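Transcriptional regulator, GntR family (Ralstonia eutropha, PDB 3IHU) probably binds DNA and regulates transcription, as a GntR-family regulator that joins a winged helix-turn-helix domain to a helical FCD domain. Local coordinates at residues S55-L60 against R73-V78; Q123-A128 against S138-H143. All coordinates share one frame; numbering follows the deposited sequence. Where two conformers were deposited one is given.

Contact 1: S55-L60 against R73-V78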
# COMPACT_ATOMS: atom_id res chain seq x y z
N SER A 55 -19.87 -7.80 10.33
CA SER A 55 -18.82 -6.93 9.81
C SER A 55 -17.51 -7.69 9.53
O SER A 55 -16.89 -7.43 8.51
CB SER A 55 -18.57 -5.72 10.73
OG SER A 55 -19.77 -4.97 10.90
N VAL A 56 -17.12 -8.62 10.40
CA VAL A 56 -15.94 -9.46 10.14
C VAL A 56 -16.14 -10.23 8.84
O VAL A 56 -15.31 -10.19 7.96
CB VAL A 56 -15.62 -10.44 11.28
CG1 VAL A 56 -14.55 -11.46 10.84
CG2 VAL A 56 -15.20 -9.68 12.54
N ARG A 57 -17.28 -10.91 8.74
CA ARG A 57 -17.57 -11.70 7.56
C ARG A 57 -17.48 -10.87 6.29
O ARG A 57 -16.87 -11.30 5.31
CB ARG A 57 -18.94 -12.33 7.72
CG ARG A 57 -18.92 -13.42 8.74
CD ARG A 57 -20.27 -14.07 8.91
NE ARG A 57 -20.28 -14.81 10.17
CZ ARG A 57 -21.36 -15.24 10.80
NH1 ARG A 57 -22.59 -15.05 10.31
NH2 ARG A 57 -21.22 -15.90 11.95
N GLU A 58 -18.09 -9.69 6.31
CA GLU A 58 -18.07 -8.80 5.18
C GLU A 58 -16.66 -8.32 4.84
O GLU A 58 -16.26 -8.28 3.66
CB GLU A 58 -18.99 -7.60 5.45
CG GLU A 58 -18.92 -6.56 4.35
CD GLU A 58 -19.81 -5.35 4.60
OE1 GLU A 58 -20.89 -5.51 5.22
OE2 GLU A 58 -19.41 -4.24 4.19
N ALA A 59 -15.89 -7.95 5.87
CA ALA A 59 -14.51 -7.53 5.67
C ALA A 59 -13.69 -8.69 5.07
O ALA A 59 -12.88 -8.48 4.15
CB ALA A 59 -13.90 -7.03 6.96
N LEU A 60 -13.88 -9.90 5.59
CA LEU A 60 -13.16 -11.06 5.09
C LEU A 60 -13.51 -11.32 3.62
O LEU A 60 -12.61 -11.60 2.81
CB LEU A 60 -13.40 -12.32 5.95
CG LEU A 60 -12.66 -12.25 7.30
CD1 LEU A 60 -12.98 -13.42 8.22
CD2 LEU A 60 -11.13 -12.13 7.10
N ARG A 73 -13.47 -22.92 6.05
CA ARG A 73 -14.70 -23.36 6.72
C ARG A 73 -14.80 -22.76 8.13
O ARG A 73 -13.81 -22.28 8.72
CB ARG A 73 -14.75 -24.90 6.78
N HIS A 74 -16.00 -22.83 8.69
CA HIS A 74 -16.27 -22.39 10.06
C HIS A 74 -15.98 -20.89 10.25
O HIS A 74 -15.61 -20.47 11.33
CB HIS A 74 -15.49 -23.26 11.07
CG HIS A 74 -15.46 -24.71 10.71
ND1 HIS A 74 -16.48 -25.59 11.04
CD2 HIS A 74 -14.54 -25.44 10.01
CE1 HIS A 74 -16.18 -26.80 10.58
NE2 HIS A 74 -15.01 -26.73 9.95
N ARG A 75 -16.21 -20.11 9.18
CA ARG A 75 -16.15 -18.65 9.22
C ARG A 75 -14.74 -18.09 9.34
O ARG A 75 -14.56 -16.94 9.76
CB ARG A 75 -17.01 -18.10 10.39
CG ARG A 75 -18.46 -18.59 10.43
CD ARG A 75 -19.22 -18.15 9.19
NE ARG A 75 -20.68 -18.40 9.32
CZ ARG A 75 -21.60 -18.01 8.43
NH1 ARG A 75 -21.25 -17.35 7.34
NH2 ARG A 75 -22.88 -18.27 8.65
N GLY A 76 -13.74 -18.88 8.95
CA GLY A 76 -12.34 -18.48 9.14
C GLY A 76 -11.67 -18.07 7.84
O GLY A 76 -12.33 -17.95 6.81
N ALA A 77 -10.36 -17.79 7.91
CA ALA A 77 -9.61 -17.35 6.73
C ALA A 77 -8.12 -17.55 6.96
O ALA A 77 -7.69 -17.71 8.10
CB ALA A 77 -9.92 -15.89 6.42
N VAL A 78 -7.34 -17.55 5.89
CA VAL A 78 -5.89 -17.66 6.01
C VAL A 78 -5.33 -16.53 5.18
O VAL A 78 -5.78 -16.27 4.09
CB VAL A 78 -5.35 -19.11 5.61
CG1 VAL A 78 -3.84 -19.19 5.65
CG2 VAL A 78 -5.87 -20.12 6.59

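Contact 2: Q123-A128 against S138-H143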
# COMPACT_ATOMS: atom_id res chain seq x y z
N GLN A 123 8.36 15.07 4.05
CA GLN A 123 9.15 15.40 5.25
C GLN A 123 9.01 14.30 6.30
O GLN A 123 9.99 13.84 6.92
CB GLN A 123 8.71 16.77 5.82
CG GLN A 123 8.96 17.96 4.84
CD GLN A 123 8.14 19.21 5.15
OE1 GLN A 123 7.55 19.83 4.25
NE2 GLN A 123 8.12 19.60 6.41
N ALA A 124 7.76 13.88 6.52
CA ALA A 124 7.47 12.81 7.50
C ALA A 124 8.10 11.44 7.13
O ALA A 124 8.49 10.66 8.01
CB ALA A 124 5.94 12.63 7.69
N LEU A 125 8.13 11.11 5.83
CA LEU A 125 8.85 9.92 5.40
C LEU A 125 10.35 10.02 5.75
O LEU A 125 10.93 9.05 6.28
CB LEU A 125 8.68 9.65 3.89
CG LEU A 125 7.29 9.15 3.53
CD1 LEU A 125 7.01 9.41 2.05
CD2 LEU A 125 7.09 7.67 3.96
N VAL A 126 10.96 11.16 5.45
CA VAL A 126 12.40 11.37 5.69
C VAL A 126 12.72 11.23 7.20
O VAL A 126 13.67 10.53 7.57
CB VAL A 126 12.89 12.75 5.19
CG1 VAL A 126 14.35 13.01 5.68
CG2 VAL A 126 12.83 12.85 3.65
N ALA A 127 11.91 11.86 8.04
CA ALA A 127 12.05 11.77 9.49
C ALA A 127 11.84 10.35 10.00
O ALA A 127 12.58 9.88 10.85
CB ALA A 127 11.10 12.74 10.17
N ALA A 128 10.83 9.64 9.50
CA ALA A 128 10.63 8.27 9.96
C ALA A 128 11.80 7.37 9.55
O ALA A 128 12.21 6.48 10.34
CB ALA A 128 9.31 7.68 9.48
N SER A 138 5.39 3.70 7.74
CA SER A 138 4.24 3.11 7.05
C SER A 138 3.07 4.07 7.02
O SER A 138 2.37 4.13 6.00
CB SER A 138 3.76 1.83 7.68
OG SER A 138 4.65 0.80 7.40
N ASN A 139 2.89 4.81 8.09
CA ASN A 139 1.73 5.73 8.17
C ASN A 139 1.98 6.93 7.26
O ASN A 139 1.06 7.42 6.63
CB ASN A 139 1.46 6.24 9.62
CG ASN A 139 1.16 5.11 10.65
OD1 ASN A 139 0.73 4.01 10.32
ND2 ASN A 139 1.41 5.41 11.93
N ALA A 140 3.21 7.43 7.22
CA ALA A 140 3.49 8.55 6.34
C ALA A 140 3.43 8.04 4.89
O ALA A 140 3.01 8.75 4.02
CB ALA A 140 4.87 9.21 6.64
N ARG A 141 3.84 6.80 4.64
CA ARG A 141 3.69 6.22 3.30
C ARG A 141 2.23 6.24 2.87
O ARG A 141 1.88 6.72 1.78
CB ARG A 141 4.27 4.82 3.21
CG ARG A 141 4.23 4.25 1.73
CD ARG A 141 4.18 2.73 1.70
NE ARG A 141 2.95 2.19 2.27
CZ ARG A 141 1.74 2.26 1.70
NH1 ARG A 141 1.52 2.90 0.55
NH2 ARG A 141 0.70 1.73 2.33
N ARG A 142 1.36 5.72 3.73
CA ARG A 142 -0.06 5.70 3.41
C ARG A 142 -0.55 7.14 3.10
O ARG A 142 -1.24 7.34 2.09
CB ARG A 142 -0.88 5.01 4.51
CG ARG A 142 -2.15 4.32 4.01
CD ARG A 142 -2.78 3.31 5.02
NE ARG A 142 -1.99 2.08 5.19
CZ ARG A 142 -2.03 1.01 4.38
NH1 ARG A 142 -2.79 0.99 3.30
NH2 ARG A 142 -1.27 -0.05 4.66
N HIS A 143 -0.18 8.13 3.93
CA HIS A 143 -0.56 9.50 3.69
C HIS A 143 -0.08 10.09 2.35
O HIS A 143 -0.80 10.82 1.66
CB HIS A 143 -0.05 10.38 4.87
CG HIS A 143 -0.52 11.78 4.81
ND1 HIS A 143 -1.86 12.11 4.63
CD2 HIS A 143 0.14 12.96 4.90
CE1 HIS A 143 -1.98 13.43 4.61
NE2 HIS A 143 -0.79 13.97 4.77

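Contact 1: S55-L60 against R73-V78
R57 and L60, one turn apart on helix 53-65, face R75 in the turn before strand 77-79 and A77 at the strand's first position, with the CA atoms of R57 and R75 7.3 Å apart and those of L60 and A77 7.4 Å apart. A type I' turn from R73 to G76 leads into the strand, closed by a weak hydrogen bond from G76 N to R73 O. The outer half of the contact is a stack of two arginines. Their guanidinium planes are 2° from parallel, and R57 CZ lies 3.6 Å from R75 NE. R75 NE sits over the centre of the R57 group, and R57 NH1 over that of R75. The R57 chain runs extended from CG to NE, while R75 bends at chi2 (-63°), which lays its guanidinium flat over that of R57. R57 NH1 and R75 NH2 are 3.6 Å apart, so like charges lie close. A salt bridge from R57 NE to E42 on helix 42-49 probably offsets part of this charge, and the R75 side chain also touches E42. The two segments belong to a winged helix-turn-helix domain. Helix 53-65 follows helix 42-49 as the second helix of the helix-turn-helix, the probable recognition helix, and the turn at R73-G76 is the tip of the wing between strands 69-71 and 77-79. R75 is exposed at that tip. Further in, the contact becomes apolar. L60 CD2 meets A77 CB at 4.0 Å, and L60 CD1 lies 4.2 Å from R75 O. Both L60 and A77 are buried; L60 also packs on L45 of helix 42-49, and the A77 backbone hydrogen-bonds to L40 in the neighbouring strand.

Contact 2: Q123-A128 against S138-H143
A small apolar contact joins two consecutive helices of the FCD domain, 112-130 and 134-152, as a nearly antiparallel hairpin. The axes of the two helical segments approach to 8.6 Å, with 162° between their directions. A140 meets both A124 and L125, and its CA is 5.6 Å from that of L125. A124 CB and A140 CB touch at 3.7 Å on the more exposed side, the A140 methyl coming in at the flank of the A124 methyl, not end to end. L125 reaches across on the buried side. Its CG stands beside the backbone N (chi1 -72°), and this carries CD2 over the backbone of the other helix. There L125 CD2 lies 3.4 Å from R141 N and 3.8 Å from A140 CB. F137, F144 and L183 also pack on L125. R141 offers its CB to L125 CD2 at 4.1 Å, but its chain bends at chi3 (65°) and leads the guanidinium away from helix 112-130. NE forms a salt bridge with E30, and NH1 hydrogen-bonds to H165. The contact is thus made by methyl groups and backbone; the small A124 and A140 probably let the backbones come near here, while the charge of R141 is met beyond the hairpin.

How the contacts relate
From the N terminus, the chain first passes helices 17-31 and 42-49. Contact 1 then closes a loop of 12 residues, from helix 53-65 through strand 69-71 to strand 77-79, within the winged helix-turn-helix domain. The chain continues into helix 84-105. Contact 2 closes a second loop, of nine residues, between helices 112-130 and 134-152 of the FCD domain. The two loops follow in series, neither nested nor crossed. The centres of contact 1 and contact 2 are about 31 Å apart, on opposite sides of the chain's centre. The nearest atoms of contact 1 and contact 2 are about 14 Å apart. Helix 17-31 bridges the regions: it packs against A59 and reaches R141 through E30.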